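Local coordinates for putative branched-chain amino acid ABC transporter, periplasmic branched-chain amino acid-binding protein (Pseudomonas protegens Pf-5, PDB 4RU0), which probably binds a branched-chain amino acid or a related small solute in the periplasm and hands it to an ABC transporter for uptake, at residues Phe35-Thr40 / Ala107-Asn112; Tyr41-Tyr46 / Glu80-Trp85; Gly50-Ala55 / Phe322-Tyr327. One frame throughout, in Å; residues are numbered along the deposited sequence.

Interaction 1: residues Phe35-Thr40 / Ala107-Asn112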
loop_
_atom_site.group_PDB
_atom_site.type_symbol
_atom_site.label_atom_id
_atom_site.label_comp_id
_atom_site.label_asym_id
_atom_site.label_seq_id
_atom_site.Cartn_x
_atom_site.Cartn_y
_atom_site.Cartn_z
ATOM N N PHE A 35 -12.953 2.856 -18.884
ATOM C CA PHE A 35 -11.840 3.783 -18.704
ATOM C C PHE A 35 -11.074 3.529 -17.409
ATOM O O PHE A 35 -11.659 3.358 -16.341
ATOM C CB PHE A 35 -12.328 5.232 -18.738
ATOM C CG PHE A 35 -11.221 6.239 -18.620
ATOM C CD1 PHE A 35 -10.044 6.081 -19.338
ATOM C CD2 PHE A 35 -11.357 7.347 -17.804
ATOM C CE1 PHE A 35 -9.021 7.005 -19.234
ATOM C CE2 PHE A 35 -10.341 8.277 -17.699
ATOM C CZ PHE A 35 -9.171 8.106 -18.416
ATOM N N PHE A 36 -9.752 3.515 -17.526
ATOM C CA PHE A 36 -8.871 3.301 -16.391
ATOM C C PHE A 36 -7.920 4.482 -16.265
ATOM O O PHE A 36 -6.853 4.483 -16.876
ATOM C CB PHE A 36 -8.088 2.000 -16.561
ATOM C CG PHE A 36 -7.658 1.373 -15.270
ATOM C CD1 PHE A 36 -8.326 0.263 -14.771
ATOM C CD2 PHE A 36 -6.583 1.885 -14.556
ATOM C CE1 PHE A 36 -7.931 -0.326 -13.587
ATOM C CE2 PHE A 36 -6.182 1.304 -13.365
ATOM C CZ PHE A 36 -6.857 0.196 -12.879
ATOM N N PRO A 37 -8.311 5.499 -15.483
ATOM C CA PRO A 37 -7.488 6.701 -15.339
ATOM C C PRO A 37 -6.148 6.389 -14.673
ATOM O O PRO A 37 -6.098 5.615 -13.713
ATOM C CB PRO A 37 -8.350 7.613 -14.462
ATOM C CG PRO A 37 -9.245 6.688 -13.715
ATOM C CD PRO A 37 -9.521 5.551 -14.646
ATOM N N LEU A 38 -5.074 6.974 -15.197
ATOM C CA LEU A 38 -3.745 6.759 -14.638
ATOM C C LEU A 38 -3.091 8.080 -14.244
ATOM O O LEU A 38 -2.653 8.848 -15.099
ATOM C CB LEU A 38 -2.858 6.004 -15.630
ATOM C CG LEU A 38 -3.289 4.564 -15.917
ATOM C CD1 LEU A 38 -2.313 3.886 -16.862
ATOM C CD2 LEU A 38 -3.427 3.772 -14.621
ATOM N N ALA A 39 -3.043 8.339 -12.940
ATOM C CA ALA A 39 -2.400 9.536 -12.413
ATOM C C ALA A 39 -0.943 9.225 -12.092
ATOM O O ALA A 39 -0.644 8.563 -11.097
ATOM C CB ALA A 39 -3.134 10.045 -11.175
ATOM N N THR A 40 -0.039 9.697 -12.943
ATOM C CA THR A 40 1.358 9.282 -12.868
ATOM C C THR A 40 2.317 10.461 -12.833
ATOM O O THR A 40 1.974 11.565 -13.261
ATOM C CB THR A 40 1.739 8.387 -14.069
ATOM O OG1 THR A 40 1.633 9.146 -15.280
ATOM C CG2 THR A 40 0.828 7.168 -14.152
ATOM N N ALA A 107 -14.689 3.848 -13.227
ATOM C CA ALA A 107 -15.252 2.983 -12.199
ATOM C C ALA A 107 -14.574 3.229 -10.853
ATOM O O ALA A 107 -15.237 3.345 -9.826
ATOM C CB ALA A 107 -15.118 1.526 -12.601
ATOM N N VAL A 108 -13.246 3.303 -10.877
ATOM C CA VAL A 108 -12.445 3.526 -9.681
ATOM C C VAL A 108 -11.304 4.477 -10.008
ATOM O O VAL A 108 -10.866 4.559 -11.158
ATOM C CB VAL A 108 -11.862 2.213 -9.117
ATOM C CG1 VAL A 108 -12.961 1.351 -8.504
ATOM C CG2 VAL A 108 -11.136 1.460 -10.207
ATOM N N TYR A 109 -10.831 5.204 -9.000
ATOM C CA TYR A 109 -9.762 6.167 -9.215
ATOM C C TYR A 109 -8.613 6.010 -8.211
ATOM O O TYR A 109 -8.829 5.944 -6.998
ATOM C CB TYR A 109 -10.315 7.591 -9.157
ATOM C CG TYR A 109 -9.310 8.622 -9.609
ATOM C CD1 TYR A 109 -9.195 8.962 -10.950
ATOM C CD2 TYR A 109 -8.459 9.242 -8.698
ATOM C CE1 TYR A 109 -8.266 9.897 -11.374
ATOM C CE2 TYR A 109 -7.529 10.178 -9.112
ATOM C CZ TYR A 109 -7.437 10.502 -10.450
ATOM O OH TYR A 109 -6.514 11.431 -10.870
ATOM N N GLN A 110 -7.390 5.963 -8.734
ATOM C CA GLN A 110 -6.186 5.826 -7.910
ATOM C C GLN A 110 -5.262 7.017 -8.103
ATOM O O GLN A 110 -4.535 7.088 -9.090
ATOM C CB GLN A 110 -5.443 4.535 -8.250
ATOM C CG GLN A 110 -6.212 3.274 -7.919
ATOM C CD GLN A 110 -6.018 2.180 -8.953
ATOM O OE1 GLN A 110 -6.060 2.435 -10.157
ATOM N NE2 GLN A 110 -5.806 0.954 -8.488
ATOM N N PRO A 111 -5.292 7.967 -7.158
ATOM C CA PRO A 111 -4.492 9.192 -7.283
ATOM C C PRO A 111 -2.982 8.943 -7.263
ATOM O O PRO A 111 -2.238 9.771 -7.780
ATOM C CB PRO A 111 -4.928 10.025 -6.068
ATOM C CG PRO A 111 -5.556 9.065 -5.131
ATOM C CD PRO A 111 -6.165 7.990 -5.973
ATOM N N ASN A 112 -2.548 7.822 -6.693
ATOM C CA ASN A 112 -1.124 7.498 -6.601
ATOM C C ASN A 112 -0.322 8.632 -5.963
ATOM O O ASN A 112 0.657 9.114 -6.533
ATOM C CB ASN A 112 -0.554 7.171 -7.983
ATOM C CG ASN A 112 -1.233 5.974 -8.629
ATOM O OD1 ASN A 112 -1.517 4.978 -7.968
ATOM N ND2 ASN A 112 -1.503 6.072 -9.929
HETATM O O HOH W 1 -4.310 6.173 -11.558
HETATM O O HOH W 2 -7.183 4.754 -11.342
#
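The carboxamide of N112 reaches A39 with a nearly straight bond: ND2 donates to A39 O at 2.9 Å, with an N-H...O angle of 170°. The acceptor lies in the plane of the amide, whereas the donor stands tilted out of the carbonyl plane. N112 OD1 has a weak bond to N333 ND2, consistent with this orientation of the amide. The methyl of A39 points into the loop, with CB 3.5 Å from P111 O and 3.7 Å from Y109 OH. The Y109 ring, its CG anti to the backbone N, lies alongside the strand: CD1 and CE1 rest against CG and CB of P37, with P37 CG 3.6 Å from Y109 CD1 in an oblique approach, and the hydroxyl ends at the A39 methyl. Beyond the segment, Y94 meets Y109 edge-to-face.

The directions of the two segments differ by only 15°. In the Rossmann-like lobe of this periplasmic binding protein, 107-112 thus runs alongside the first strand, and two waters fill the gap between P37, A39 and Q110. Water 1 accepts from A39 N at 2.9 Å and also bonds P37 O and Q110 O. Water 2 accepts from Q110 N and bonds P37 O, which therefore meets both waters.

Water 2 also bonds Q110 OE1 at 2.8 Å, linking backbone and side chain of one residue. A bend at chi2 (142°) turns the Q110 amide so that OE1 comes 3.4 Å from F36 CE2, the amide and ring planes standing well away from parallel. Q110 NE2 makes a weak bond to N333 O, while A337 of helix 325-348 packs on both F36 and Q110.

Interaction 2: residues Tyr41-Tyr46 / Glu80-Trp85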
loop_
_atom_site.group_PDB
_atom_site.type_symbol
_atom_site.label_atom_id
_atom_site.label_comp_id
_atom_site.label_asym_id
_atom_site.label_seq_id
_atom_site.Cartn_x
_atom_site.Cartn_y
_atom_site.Cartn_z
ATOM N N TYR A 41 3.518 10.222 -12.315
ATOM C CA TYR A 41 4.589 11.200 -12.414
ATOM C C TYR A 41 5.779 10.616 -13.169
ATOM O O TYR A 41 6.256 9.528 -12.850
ATOM C CB TYR A 41 5.024 11.703 -11.028
ATOM C CG TYR A 41 5.096 10.654 -9.936
ATOM C CD1 TYR A 41 6.248 9.900 -9.737
ATOM C CD2 TYR A 41 4.022 10.444 -9.077
ATOM C CE1 TYR A 41 6.318 8.952 -8.730
ATOM C CE2 TYR A 41 4.084 9.499 -8.070
ATOM C CZ TYR A 41 5.232 8.755 -7.900
ATOM O OH TYR A 41 5.290 7.812 -6.900
ATOM N N ARG A 42 6.239 11.344 -14.183
ATOM C CA ARG A 42 7.410 10.944 -14.955
ATOM C C ARG A 42 8.436 12.067 -14.988
ATOM O O ARG A 42 9.419 12.008 -15.721
ATOM C CB ARG A 42 7.011 10.545 -16.373
ATOM C CG ARG A 42 6.171 9.286 -16.422
ATOM C CD ARG A 42 5.708 8.974 -17.828
ATOM N NE ARG A 42 4.966 7.718 -17.872
ATOM C CZ ARG A 42 5.536 6.519 -17.938
ATOM N NH1 ARG A 42 6.859 6.414 -17.966
ATOM N NH2 ARG A 42 4.783 5.426 -17.976
ATOM N N VAL A 43 8.191 13.092 -14.182
ATOM C CA VAL A 43 9.098 14.223 -14.066
ATOM C C VAL A 43 9.460 14.411 -12.602
ATOM O O VAL A 43 8.624 14.205 -11.724
ATOM C CB VAL A 43 8.463 15.516 -14.624
ATOM C CG1 VAL A 43 9.457 16.670 -14.586
ATOM C CG2 VAL A 43 7.963 15.287 -16.043
ATOM N N GLY A 44 10.705 14.782 -12.331
ATOM C CA GLY A 44 11.121 15.058 -10.967
ATOM C C GLY A 44 11.935 13.947 -10.336
ATOM O O GLY A 44 12.287 12.964 -10.993
ATOM N N ALA A 45 12.218 14.104 -9.046
ATOM C CA ALA A 45 13.126 13.214 -8.333
ATOM C C ALA A 45 12.584 11.795 -8.181
ATOM O O ALA A 45 13.354 10.834 -8.100
ATOM C CB ALA A 45 13.446 13.796 -6.965
ATOM N N TYR A 46 11.264 11.663 -8.140
ATOM C CA TYR A 46 10.651 10.365 -7.889
ATOM C C TYR A 46 10.275 9.655 -9.181
ATOM O O TYR A 46 9.679 8.575 -9.160
ATOM C CB TYR A 46 9.423 10.528 -6.997
ATOM C CG TYR A 46 9.716 11.273 -5.714
ATOM C CD1 TYR A 46 10.297 10.626 -4.630
ATOM C CD2 TYR A 46 9.420 12.625 -5.590
ATOM C CE1 TYR A 46 10.571 11.302 -3.455
ATOM C CE2 TYR A 46 9.691 13.312 -4.417
ATOM C CZ TYR A 46 10.266 12.646 -3.354
ATOM O OH TYR A 46 10.538 13.323 -2.186
ATOM N N GLU A 80 -2.668 8.537 -19.424
ATOM C CA GLU A 80 -1.861 9.092 -18.353
ATOM C C GLU A 80 -2.008 10.601 -18.248
ATOM O O GLU A 80 -2.093 11.304 -19.256
ATOM C CB GLU A 80 -0.390 8.736 -18.558
ATOM C CG GLU A 80 0.104 7.618 -17.669
ATOM C CD GLU A 80 1.492 7.142 -18.050
ATOM O OE1 GLU A 80 2.475 7.580 -17.413
ATOM O OE2 GLU A 80 1.599 6.326 -18.988
ATOM N N CYS A 81 -2.034 11.092 -17.016
ATOM C CA CYS A 81 -1.984 12.520 -16.755
ATOM C C CYS A 81 -0.837 12.787 -15.784
ATOM O O CYS A 81 -0.715 12.111 -14.764
ATOM C CB CYS A 81 -3.315 13.021 -16.192
ATOM S SG CYS A 81 -3.358 14.787 -15.779
ATOM N N GLU A 82 0.012 13.753 -16.114
ATOM C CA GLU A 82 1.179 14.057 -15.294
ATOM C C GLU A 82 0.796 14.816 -14.024
ATOM O O GLU A 82 0.217 15.898 -14.089
ATOM C CB GLU A 82 2.196 14.864 -16.100
ATOM C CG GLU A 82 3.469 15.195 -15.339
ATOM C CD GLU A 82 4.223 13.955 -14.875
ATOM O OE1 GLU A 82 4.212 12.929 -15.594
ATOM O OE2 GLU A 82 4.829 14.016 -13.786
ATOM N N THR A 83 1.128 14.244 -12.870
ATOM C CA THR A 83 0.774 14.850 -11.590
ATOM C C THR A 83 1.989 15.481 -10.912
ATOM O O THR A 83 1.849 16.259 -9.966
ATOM C CB THR A 83 0.149 13.816 -10.629
ATOM O OG1 THR A 83 1.170 12.939 -10.131
ATOM C CG2 THR A 83 -0.922 13.003 -11.350
ATOM N N GLU A 84 3.176 15.130 -11.402
ATOM C CA GLU A 84 4.439 15.630 -10.863
ATOM C C GLU A 84 4.550 15.442 -9.354
ATOM O O GLU A 84 5.237 16.214 -8.679
ATOM C CB GLU A 84 4.617 17.106 -11.210
ATOM C CG GLU A 84 4.459 17.403 -12.687
ATOM C CD GLU A 84 5.032 18.750 -13.076
ATOM O OE1 GLU A 84 5.891 19.266 -12.328
ATOM O OE2 GLU A 84 4.626 19.292 -14.129
ATOM N N TRP A 85 3.853 14.430 -8.836
ATOM C CA TRP A 85 3.919 14.057 -7.425
ATOM C C TRP A 85 3.347 15.149 -6.496
ATOM O O TRP A 85 3.511 15.084 -5.274
ATOM C CB TRP A 85 5.373 13.719 -7.051
ATOM C CG TRP A 85 5.548 12.957 -5.766
ATOM C CD1 TRP A 85 5.346 11.619 -5.568
ATOM C CD2 TRP A 85 5.989 13.487 -4.509
ATOM N NE1 TRP A 85 5.620 11.288 -4.260
ATOM C CE2 TRP A 85 6.017 12.416 -3.589
ATOM C CE3 TRP A 85 6.356 14.764 -4.069
ATOM C CZ2 TRP A 85 6.399 12.585 -2.256
ATOM C CZ3 TRP A 85 6.735 14.930 -2.746
ATOM C CH2 TRP A 85 6.753 13.845 -1.856
#
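E80 OE1 is gripped by R42 NE and, more weakly, by R42 NH2, and it also bonds T40 OG1. The R42 NE bond uses the syn lone pair of E80 OE1 and lies near the guanidinium plane; its 2.5 Å is shorter than expected, and the exact length is doubtful. R42 NH2 has a second carboxylate partner in D315, so the arginine is held by two acids. The contact lies where the parallel strands 34-40 and 76-82 of a beta-alpha-beta crossover run out into loops, the end of a Rossmann-like lobe at which the ligand cleft opens.

The carboxylate of E82, its chain bent at chi2, takes the backbone instead: R42 N donates to OE1 at 2.9 Å and weakly to OE2 at 3.0 Å. E84 N adds a weak bond to OE2, so one side chain ties the two loops together.

Beside it, Y41, Y46 and W85 form an aromatic cluster. With chi1 at 40°, Y41 turns its ring face to the indole edge, CD1 of W85 being 3.5 Å from Y41 CE2. The planes stand at 87°, a T-shaped pair. Y46 instead lies over a face of W85, its ring centroid 4.2 Å from that of the six-membered ring and the planes 25° apart. Y41 OH makes a weak hydrogen bond to the bound pentaoxaheptadecane. W85 N points back to T83 OG1 in a weak 3.3 Å bond.

Interaction 3: residues Gly50-Ala55 / Phe322-Tyr327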
loop_
_atom_site.group_PDB
_atom_site.type_symbol
_atom_site.label_atom_id
_atom_site.label_comp_id
_atom_site.label_asym_id
_atom_site.label_seq_id
_atom_site.Cartn_x
_atom_site.Cartn_y
_atom_site.Cartn_z
ATOM N N GLY A 50 8.831 5.946 -9.868
ATOM C CA GLY A 50 7.465 6.004 -10.358
ATOM C C GLY A 50 7.226 5.254 -11.655
ATOM O O GLY A 50 6.210 4.573 -11.800
ATOM N N VAL A 51 8.157 5.368 -12.600
ATOM C CA VAL A 51 7.970 4.761 -13.917
ATOM C C VAL A 51 7.894 3.242 -13.823
ATOM O O VAL A 51 7.294 2.586 -14.677
ATOM C CB VAL A 51 9.095 5.154 -14.897
ATOM C CG1 VAL A 51 8.971 6.622 -15.284
ATOM C CG2 VAL A 51 10.461 4.858 -14.298
ATOM N N GLN A 52 8.491 2.686 -12.774
ATOM C CA GLN A 52 8.424 1.249 -12.545
ATOM C C GLN A 52 7.028 0.841 -12.081
ATOM O O GLN A 52 6.520 -0.215 -12.472
ATOM C CB GLN A 52 9.480 0.822 -11.526
ATOM C CG GLN A 52 10.900 1.147 -11.952
ATOM C CD GLN A 52 11.908 0.889 -10.855
ATOM O OE1 GLN A 52 11.994 -0.220 -10.323
ATOM N NE2 GLN A 52 12.671 1.919 -10.498
ATOM N N VAL A 53 6.410 1.684 -11.255
ATOM C CA VAL A 53 5.044 1.449 -10.800
ATOM C C VAL A 53 4.037 1.522 -11.951
ATOM O O VAL A 53 3.186 0.639 -12.097
ATOM C CB VAL A 53 4.619 2.461 -9.718
ATOM C CG1 VAL A 53 3.230 2.125 -9.202
ATOM C CG2 VAL A 53 5.623 2.480 -8.574
ATOM N N TRP A 54 4.129 2.574 -12.762
ATOM C CA TRP A 54 3.178 2.762 -13.858
ATOM C C TRP A 54 3.295 1.624 -14.863
ATOM O O TRP A 54 2.285 1.124 -15.367
ATOM C CB TRP A 54 3.388 4.110 -14.564
ATOM C CG TRP A 54 3.802 5.260 -13.676
ATOM C CD1 TRP A 54 4.717 6.231 -13.978
ATOM C CD2 TRP A 54 3.324 5.560 -12.352
ATOM N NE1 TRP A 54 4.837 7.113 -12.930
ATOM C CE2 TRP A 54 3.996 6.723 -11.921
ATOM C CE3 TRP A 54 2.395 4.962 -11.493
ATOM C CZ2 TRP A 54 3.771 7.295 -10.672
ATOM C CZ3 TRP A 54 2.178 5.529 -10.254
ATOM C CH2 TRP A 54 2.860 6.684 -9.855
ATOM N N ALA A 55 4.530 1.210 -15.137
ATOM C CA ALA A 55 4.788 0.128 -16.078
ATOM C C ALA A 55 4.140 -1.172 -15.609
ATOM O O ALA A 55 3.716 -1.993 -16.424
ATOM C CB ALA A 55 6.282 -0.061 -16.270
ATOM N N PHE A 322 11.953 -5.786 -13.159
ATOM C CA PHE A 322 10.722 -6.421 -13.581
ATOM C C PHE A 322 10.049 -7.149 -12.432
ATOM O O PHE A 322 8.906 -7.564 -12.510
ATOM C CB PHE A 322 10.950 -7.330 -14.790
ATOM C CG PHE A 322 9.826 -8.277 -15.046
ATOM C CD1 PHE A 322 9.988 -9.626 -14.856
ATOM C CD2 PHE A 322 8.603 -7.816 -15.446
ATOM C CE1 PHE A 322 8.953 -10.503 -15.071
ATOM C CE2 PHE A 322 7.562 -8.684 -15.665
ATOM C CZ PHE A 322 7.735 -10.032 -15.480
ATOM N N GLY A 323 10.784 -7.336 -11.364
ATOM C CA GLY A 323 10.199 -7.872 -10.155
ATOM C C GLY A 323 10.390 -6.897 -9.028
ATOM O O GLY A 323 10.203 -7.240 -7.887
ATOM N N SER A 324 10.773 -5.675 -9.356
ATOM C CA SER A 324 11.079 -4.693 -8.338
ATOM C C SER A 324 9.827 -4.389 -7.575
ATOM O O SER A 324 8.744 -4.500 -8.103
ATOM C CB SER A 324 11.676 -3.425 -8.937
ATOM O OG SER A 324 10.689 -2.491 -9.321
ATOM N N VAL A 325 9.977 -4.016 -6.315
ATOM C CA VAL A 325 8.836 -3.840 -5.428
ATOM C C VAL A 325 7.903 -2.770 -6.005
ATOM O O VAL A 325 6.703 -2.857 -5.905
ATOM C CB VAL A 325 9.287 -3.580 -3.967
ATOM C CG1 VAL A 325 8.162 -3.156 -3.047
ATOM C CG2 VAL A 325 10.019 -4.778 -3.412
ATOM N N TYR A 326 8.503 -1.769 -6.611
ATOM C CA TYR A 326 7.768 -0.744 -7.289
ATOM C C TYR A 326 6.943 -1.308 -8.446
ATOM O O TYR A 326 5.782 -0.980 -8.589
ATOM C CB TYR A 326 8.752 0.290 -7.800
ATOM C CG TYR A 326 9.387 1.093 -6.705
ATOM C CD1 TYR A 326 8.640 1.561 -5.658
ATOM C CD2 TYR A 326 10.732 1.391 -6.723
ATOM C CE1 TYR A 326 9.207 2.305 -4.648
ATOM C CE2 TYR A 326 11.313 2.131 -5.715
ATOM C CZ TYR A 326 10.539 2.590 -4.680
ATOM O OH TYR A 326 11.087 3.343 -3.670
ATOM N N TYR A 327 7.527 -2.192 -9.237
ATOM C CA TYR A 327 6.816 -2.800 -10.338
ATOM C C TYR A 327 5.665 -3.638 -9.845
ATOM O O TYR A 327 4.610 -3.682 -10.440
ATOM C CB TYR A 327 7.761 -3.630 -11.214
ATOM C CG TYR A 327 7.097 -4.216 -12.426
ATOM C CD1 TYR A 327 6.282 -5.317 -12.317
ATOM C CD2 TYR A 327 7.265 -3.650 -13.672
ATOM C CE1 TYR A 327 5.660 -5.842 -13.412
ATOM C CE2 TYR A 327 6.646 -4.169 -14.778
ATOM C CZ TYR A 327 5.848 -5.267 -14.643
ATOM O OH TYR A 327 5.226 -5.799 -15.732
#
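At the edge of the Y326 ring and near its plane sits Q52 OE1, 4.1 Å from Y326 CD2, while V53 CG2 approaches the same ring obliquely. The neighbouring ring, Y327, has F322 O over one face, offset toward the rim. Q52 O and A55 C come to Y327 at an oblique angle, the latter 4.0 Å from CE2. The Y327 ring is swung along helix 47-67 toward A55 by a chi1 of -176°, which sets CG opposite the backbone N, and its hydroxyl goes on to bond D59 of that helix.

Between the backbones the packing is close, V53 and Y327 being the residues whose CA atoms come nearest each other. Two CA-H...O contacts exploit this: Y327 CA to Q52 O at 3.4 Å, and V53 CA to Y326 O, also at 3.4 Å. Apolar atoms fill in beside them, V53 CG2 resting 3.9 Å from Y326 CB.

In the two-lobed fold of the leucine-binding protein family, this joins the first helix of the chain to the start of helix 325-348, far along the sequence. S324 is the N-cap of the latter: its OG accepts from Y327 N at 3.2 Å with an angle of 159°. The same S324 OG donates to Q52 OE1 at 2.8 Å, the donor tilted 20° from the carbonyl plane, so a single hydroxyl serves both helices. With an alanine in place of S324, Y327 N is likely to lose its capping acceptor and Q52 OE1 this donor. The other end of that amide, NE2, is engaged by S48 O and by E274 OE2. V53 lies close to the bound pentaoxaheptadecane, its side chain about 5 Å away.

How the interactions relate
The three contacts cluster in one part of the fold, their centres about 14 to 16 Å apart. Strand 34-40, its following loop and helix 47-67 supply the first segments in chain order. Interaction 2 is nested within the loop closed by interaction 1, whereas interaction 3 alternates with both, its partner coming from residues 322-327. Interactions 1 and 2 share the parallel sheet of strands 34-40 and 76-82, where T40 O and T83 N form a backbone hydrogen bond. W54 touches both T40 and N112, and its NE1 bonds Y41 O. Y41 lines the pocket that holds pentaoxaheptadecane, and these contacts set the strand-to-helix loop beside it, consistent with a solute-binding cleft.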